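Alr4995 protein (Nostoc sp., PDB 6LRF) is a bifunctional cyanobacterial enzyme, AgrE, that acts as an arginine dihydrolase and an ornithine cyclodeaminase. Local coordinates at residues 7-19 with 29-41. Sequence-based numbering, arbitrary orientation.
Sequences FLMCPPDHYDVDY and IHKSSRDRAVEQW
The indole of Trp41 lies between two prolines and a methionine, and Tyr45 of the same helix also stacks on it. One face takes the prolines: Pro12 CD sits 3.6 Å from the centroid of the five-membered ring and Pro11 CA 3.8 Å from that of the six-membered ring, both as CH-pi contacts. Against the opposite face, off centre, lies the methyl of Met9, a selenomethionine whose chain bends at chi3 (64°) to bring CE within 3.5 Å of Trp41 CE2; its selenium approaches the ring obliquely, a Met-aromatic contact. At the indole edge, in plane, one water accepts from both Trp41 NE1 and Cys10 N. Having CG anti to the backbone N (chi1 -172°) carries the indole off its helix into this sandwich. With alanine in place of the indole, the two prolines and the Met9 methyl would probably face a gap, and the water would be likely to lose the donor it has in NE1.

The contact ties the chain leaving strand 6-9 to helix 34-49 and to the loop that leads into it; the helix runs on to strand 53-56, parallel to 6-9, a beta-alpha-beta crossover in the GME-family part of the enzyme. Ser33 N-caps the helix, its OG accepting from Arg36 N.

The His30 ring presents its edge to Asp16: ND1 donates to the syn lone pair of OD2 over 3.0 Å, a bent bond although OD2 is only 1° out of the ring plane, with carboxylate and ring nearly coplanar. Over one face of that ring rests Ile29 CG2. A backbone hydrogen bond runs from His30 N to Val17 O, 2.9 Å. Above one face of the Arg34 guanidinium lie His14 CA and Asp13 O, the latter 2.9 Å from NH2 but at too poor an angle for a hydrogen bond; Tyr15 O is at the edge, near the plane.

Pro12 CG meets Val38 CG2 at 4.0 Å, and Tyr15 lays CD2 against the methyl of Ala37 while its hydroxyl bonds to Glu254 O. Beside that tyrosine ring, Ser32 OG is buried without a polar partner, 3.6 Å from Tyr15 CE2.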
loop_
_atom_site.group_PDB
_atom_site.type_symbol
_atom_site.label_atom_id
_atom_site.label_comp_id
_atom_site.label_asym_id
_atom_site.label_seq_id
_atom_site.Cartn_x
_atom_site.Cartn_y
_atom_site.Cartn_z
ATOM N N PHE B 7 -22.996 -31.736 -47.597
ATOM C CA PHE B 7 -23.044 -30.591 -46.686
ATOM C C PHE B 7 -24.216 -29.705 -47.040
ATOM O O PHE B 7 -24.550 -29.554 -48.213
ATOM C CB PHE B 7 -21.763 -29.761 -46.750
ATOM C CG PHE B 7 -20.566 -30.453 -46.186
ATOM C CD1 PHE B 7 -20.208 -30.270 -44.853
ATOM C CD2 PHE B 7 -19.797 -31.290 -46.986
ATOM C CE1 PHE B 7 -19.100 -30.913 -44.316
ATOM C CE2 PHE B 7 -18.677 -31.939 -46.464
ATOM C CZ PHE B 7 -18.326 -31.748 -45.122
ATOM N N LEU B 8 -24.835 -29.120 -46.022
ATOM C CA LEU B 8 -25.902 -28.155 -46.224
ATOM C C LEU B 8 -25.358 -26.744 -46.077
ATOM O O LEU B 8 -24.666 -26.459 -45.098
ATOM C CB LEU B 8 -27.005 -28.386 -45.215
ATOM C CG LEU B 8 -28.158 -27.409 -45.266
ATOM C CD1 LEU B 8 -28.867 -27.579 -46.597
ATOM C CD2 LEU B 8 -29.061 -27.708 -44.110
HETATM N N MSE B 9 -25.654 -25.870 -47.039
HETATM C CA MSE B 9 -25.280 -24.458 -46.932
HETATM C C MSE B 9 -26.458 -23.556 -47.256
HETATM O O MSE B 9 -27.552 -24.023 -47.543
HETATM C CB MSE B 9 -24.107 -24.125 -47.852
HETATM C CG MSE B 9 -22.848 -24.887 -47.512
HETATM SE SE MSE B 9 -21.260 -24.376 -48.565
HETATM C CE MSE B 9 -21.056 -22.505 -47.979
ATOM N N CYS B 10 -26.239 -22.254 -47.188
ATOM C CA CYS B 10 -27.291 -21.316 -47.514
ATOM C C CYS B 10 -26.653 -20.035 -48.013
ATOM O O CYS B 10 -25.874 -19.397 -47.288
ATOM C CB CYS B 10 -28.188 -21.054 -46.307
ATOM S SG CYS B 10 -29.529 -19.899 -46.610
ATOM N N PRO B 11 -26.961 -19.669 -49.269
ATOM C CA PRO B 11 -26.358 -18.508 -49.929
ATOM C C PRO B 11 -26.700 -17.187 -49.230
ATOM O O PRO B 11 -27.768 -17.052 -48.628
ATOM C CB PRO B 11 -26.948 -18.571 -51.347
ATOM C CG PRO B 11 -28.218 -19.327 -51.196
ATOM C CD PRO B 11 -27.936 -20.352 -50.136
ATOM N N PRO B 12 -25.776 -16.216 -49.305
ATOM C CA PRO B 12 -25.881 -14.936 -48.595
ATOM C C PRO B 12 -26.814 -13.914 -49.238
ATOM O O PRO B 12 -26.516 -12.723 -49.146
ATOM C CB PRO B 12 -24.440 -14.413 -48.622
ATOM C CG PRO B 12 -23.851 -15.019 -49.836
ATOM C CD PRO B 12 -24.463 -16.374 -49.961
ATOM N N ASP B 13 -27.913 -14.357 -49.848
ATOM C CA ASP B 13 -28.812 -13.464 -50.594
ATOM C C ASP B 13 -29.369 -12.320 -49.733
ATOM O O ASP B 13 -29.620 -11.223 -50.239
ATOM C CB ASP B 13 -29.975 -14.258 -51.210
ATOM C CG ASP B 13 -29.551 -15.108 -52.416
ATOM O OD1 ASP B 13 -28.333 -15.301 -52.636
ATOM O OD2 ASP B 13 -30.448 -15.594 -53.144
ATOM N N HIS B 14 -29.556 -12.573 -48.439
ATOM C CA HIS B 14 -30.069 -11.551 -47.524
ATOM C C HIS B 14 -29.233 -11.471 -46.251
ATOM O O HIS B 14 -29.746 -11.228 -45.159
ATOM C CB HIS B 14 -31.532 -11.828 -47.189
ATOM C CG HIS B 14 -32.384 -12.067 -48.396
ATOM N ND1 HIS B 14 -33.147 -13.203 -48.559
ATOM C CD2 HIS B 14 -32.578 -11.319 -49.509
ATOM C CE1 HIS B 14 -33.783 -13.143 -49.715
ATOM N NE2 HIS B 14 -33.452 -12.012 -50.313
ATOM N N TYR B 15 -27.933 -11.677 -46.401
ATOM C CA TYR B 15 -27.038 -11.606 -45.266
ATOM C C TYR B 15 -26.728 -10.150 -44.966
ATOM O O TYR B 15 -26.614 -9.319 -45.871
ATOM C CB TYR B 15 -25.757 -12.396 -45.531
ATOM C CG TYR B 15 -24.680 -12.230 -44.474
ATOM C CD1 TYR B 15 -24.806 -12.824 -43.219
ATOM C CD2 TYR B 15 -23.531 -11.488 -44.736
ATOM C CE1 TYR B 15 -23.816 -12.675 -42.252
ATOM C CE2 TYR B 15 -22.535 -11.339 -43.780
ATOM C CZ TYR B 15 -22.683 -11.931 -42.539
ATOM O OH TYR B 15 -21.691 -11.780 -41.592
ATOM N N ASP B 16 -26.600 -9.867 -43.678
ATOM C CA ASP B 16 -26.355 -8.530 -43.176
ATOM C C ASP B 16 -26.006 -8.687 -41.699
ATOM O O ASP B 16 -26.153 -9.780 -41.142
ATOM C CB ASP B 16 -27.595 -7.644 -43.374
ATOM C CG ASP B 16 -27.316 -6.159 -43.150
ATOM O OD1 ASP B 16 -26.199 -5.688 -43.486
ATOM O OD2 ASP B 16 -28.229 -5.459 -42.650
ATOM N N VAL B 17 -25.532 -7.623 -41.063
ATOM C CA VAL B 17 -25.510 -7.599 -39.612
ATOM C C VAL B 17 -26.638 -6.659 -39.170
ATOM O O VAL B 17 -26.471 -5.441 -39.124
ATOM C CB VAL B 17 -24.135 -7.171 -39.066
ATOM C CG1 VAL B 17 -24.137 -7.178 -37.548
ATOM C CG2 VAL B 17 -23.047 -8.104 -39.588
ATOM N N ASP B 18 -27.802 -7.245 -38.892
ATOM C CA ASP B 18 -29.012 -6.504 -38.529
ATOM C C ASP B 18 -29.052 -6.044 -37.072
ATOM O O ASP B 18 -29.674 -5.030 -36.746
ATOM C CB ASP B 18 -30.259 -7.361 -38.776
ATOM C CG ASP B 18 -30.572 -7.547 -40.249
ATOM O OD1 ASP B 18 -30.167 -6.684 -41.064
ATOM O OD2 ASP B 18 -31.248 -8.551 -40.587
ATOM N N TYR B 19 -28.417 -6.827 -36.204
ATOM C CA TYR B 19 -28.556 -6.702 -34.760
ATOM C C TYR B 19 -27.262 -7.141 -34.104
ATOM O O TYR B 19 -26.270 -7.378 -34.799
ATOM C CB TYR B 19 -29.723 -7.557 -34.257
ATOM C CG TYR B 19 -29.832 -8.893 -34.974
ATOM C CD1 TYR B 19 -28.933 -9.925 -34.716
ATOM C CD2 TYR B 19 -30.822 -9.113 -35.923
ATOM C CE1 TYR B 19 -29.023 -11.136 -35.382
ATOM C CE2 TYR B 19 -30.923 -10.321 -36.588
ATOM C CZ TYR B 19 -30.023 -11.327 -36.314
ATOM O OH TYR B 19 -30.128 -12.525 -36.982
ATOM N N ILE B 29 -23.125 -3.340 -37.215
ATOM C CA ILE B 29 -24.483 -3.235 -37.752
ATOM C C ILE B 29 -24.527 -2.445 -39.068
ATOM O O ILE B 29 -23.997 -1.336 -39.153
ATOM C CB ILE B 29 -25.441 -2.581 -36.738
ATOM C CG1 ILE B 29 -25.532 -3.425 -35.462
ATOM C CG2 ILE B 29 -26.824 -2.390 -37.351
ATOM C CD1 ILE B 29 -26.634 -2.976 -34.511
ATOM N N HIS B 30 -25.142 -3.038 -40.091
ATOM C CA HIS B 30 -25.293 -2.417 -41.414
ATOM C C HIS B 30 -23.965 -2.000 -42.051
ATOM O O HIS B 30 -23.921 -1.068 -42.852
ATOM C CB HIS B 30 -26.225 -1.208 -41.328
ATOM C CG HIS B 30 -27.623 -1.552 -40.920
ATOM N ND1 HIS B 30 -28.233 -2.736 -41.278
ATOM C CD2 HIS B 30 -28.531 -0.871 -40.180
ATOM C CE1 HIS B 30 -29.456 -2.768 -40.780
ATOM N NE2 HIS B 30 -29.662 -1.649 -40.108
ATOM N N LYS B 31 -22.893 -2.702 -41.695
ATOM C CA LYS B 31 -21.561 -2.438 -42.239
ATOM C C LYS B 31 -21.067 -3.636 -43.053
ATOM O O LYS B 31 -19.865 -3.910 -43.120
ATOM C CB LYS B 31 -20.570 -2.118 -41.110
ATOM C CG LYS B 31 -20.357 -0.628 -40.853
ATOM C CD LYS B 31 -19.461 -0.393 -39.648
ATOM C CE LYS B 31 -18.056 0.009 -40.080
ATOM N NZ LYS B 31 -17.032 -0.271 -39.025
ATOM N N SER B 32 -22.006 -4.344 -43.672
ATOM C CA SER B 32 -21.687 -5.563 -44.406
ATOM C C SER B 32 -21.734 -5.377 -45.925
ATOM O O SER B 32 -22.784 -5.054 -46.485
ATOM C CB SER B 32 -22.647 -6.686 -44.002
ATOM O OG SER B 32 -22.359 -7.874 -44.720
ATOM N N SER B 33 -20.595 -5.587 -46.581
ATOM C CA SER B 33 -20.534 -5.575 -48.038
ATOM C C SER B 33 -21.129 -6.866 -48.587
ATOM O O SER B 33 -20.459 -7.903 -48.612
ATOM C CB SER B 33 -19.091 -5.410 -48.530
ATOM O OG SER B 33 -19.001 -5.671 -49.924
ATOM N N ARG B 34 -22.384 -6.804 -49.022
ATOM C CA ARG B 34 -23.065 -8.000 -49.494
ATOM C C ARG B 34 -22.340 -8.633 -50.687
ATOM O O ARG B 34 -22.347 -9.855 -50.851
ATOM C CB ARG B 34 -24.518 -7.690 -49.860
ATOM C CG ARG B 34 -25.316 -8.947 -50.162
ATOM C CD ARG B 34 -26.774 -8.649 -50.401
ATOM N NE ARG B 34 -27.487 -8.392 -49.156
ATOM C CZ ARG B 34 -28.804 -8.221 -49.083
ATOM N NH1 ARG B 34 -29.389 -7.990 -47.911
ATOM N NH2 ARG B 34 -29.536 -8.278 -50.188
ATOM N N ASP B 35 -21.683 -7.812 -51.502
ATOM C CA ASP B 35 -21.023 -8.337 -52.691
ATOM C C ASP B 35 -19.671 -8.994 -52.372
ATOM O O ASP B 35 -19.206 -9.869 -53.108
ATOM C CB ASP B 35 -20.873 -7.225 -53.733
ATOM C CG ASP B 35 -22.224 -6.742 -54.254
ATOM O OD1 ASP B 35 -23.009 -7.584 -54.740
ATOM O OD2 ASP B 35 -22.507 -5.528 -54.178
ATOM N N ARG B 36 -19.046 -8.597 -51.269
ATOM C CA ARG B 36 -17.839 -9.291 -50.823
ATOM C C ARG B 36 -18.221 -10.576 -50.071
ATOM O O ARG B 36 -17.483 -11.569 -50.093
ATOM C CB ARG B 36 -16.974 -8.383 -49.940
ATOM C CG ARG B 36 -15.548 -8.888 -49.763
ATOM C CD ARG B 36 -14.759 -8.049 -48.759
ATOM N NE ARG B 36 -14.466 -6.706 -49.259
ATOM C CZ ARG B 36 -14.985 -5.585 -48.760
ATOM N NH1 ARG B 36 -15.827 -5.635 -47.735
ATOM N NH2 ARG B 36 -14.652 -4.410 -49.281
ATOM N N ALA B 37 -19.378 -10.540 -49.413
ATOM C CA ALA B 37 -19.919 -11.707 -48.722
ATOM C C ALA B 37 -20.283 -12.798 -49.725
ATOM O O ALA B 37 -19.945 -13.973 -49.534
ATOM C CB ALA B 37 -21.137 -11.318 -47.886
ATOM N N VAL B 38 -20.970 -12.394 -50.795
ATOM C CA VAL B 38 -21.292 -13.294 -51.898
ATOM C C VAL B 38 -20.022 -13.895 -52.477
ATOM O O VAL B 38 -19.932 -15.099 -52.703
ATOM C CB VAL B 38 -22.067 -12.570 -53.016
ATOM C CG1 VAL B 38 -22.202 -13.465 -54.243
ATOM C CG2 VAL B 38 -23.434 -12.135 -52.516
ATOM N N GLU B 39 -19.032 -13.043 -52.693
ATOM C CA GLU B 39 -17.784 -13.467 -53.301
ATOM C C GLU B 39 -17.029 -14.466 -52.430
ATOM O O GLU B 39 -16.502 -15.458 -52.933
ATOM C CB GLU B 39 -16.907 -12.248 -53.587
ATOM C CG GLU B 39 -15.560 -12.566 -54.203
ATOM C CD GLU B 39 -14.976 -11.378 -54.945
ATOM O OE1 GLU B 39 -15.140 -10.233 -54.462
ATOM O OE2 GLU B 39 -14.358 -11.589 -56.012
ATOM N N GLN B 40 -16.970 -14.196 -51.128
ATOM C CA GLN B 40 -16.262 -15.077 -50.195
ATOM C C GLN B 40 -17.027 -16.387 -49.990
ATOM O O GLN B 40 -16.423 -17.467 -49.953
ATOM C CB GLN B 40 -16.045 -14.381 -48.850
ATOM C CG GLN B 40 -15.041 -13.238 -48.867
ATOM C CD GLN B 40 -14.976 -12.516 -47.524
ATOM O OE1 GLN B 40 -15.854 -12.681 -46.682
ATOM N NE2 GLN B 40 -13.936 -11.712 -47.322
ATOM N N TRP B 41 -18.350 -16.277 -49.858
ATOM C CA TRP B 41 -19.218 -17.444 -49.736
ATOM C C TRP B 41 -19.031 -18.381 -50.922
ATOM O O TRP B 41 -18.845 -19.590 -50.743
ATOM C CB TRP B 41 -20.688 -17.027 -49.629
ATOM C CG TRP B 41 -21.604 -18.177 -49.300
ATOM C CD1 TRP B 41 -21.983 -18.591 -48.055
ATOM C CD2 TRP B 41 -22.243 -19.063 -50.226
ATOM N NE1 TRP B 41 -22.822 -19.677 -48.148
ATOM C CE2 TRP B 41 -23.001 -19.985 -49.470
ATOM C CE3 TRP B 41 -22.250 -19.170 -51.623
ATOM C CZ2 TRP B 41 -23.758 -21.000 -50.062
ATOM C CZ3 TRP B 41 -23.005 -20.183 -52.213
ATOM C CH2 TRP B 41 -23.748 -21.084 -51.429
HETATM O O HOH W 1 -23.798 -21.393 -45.673
#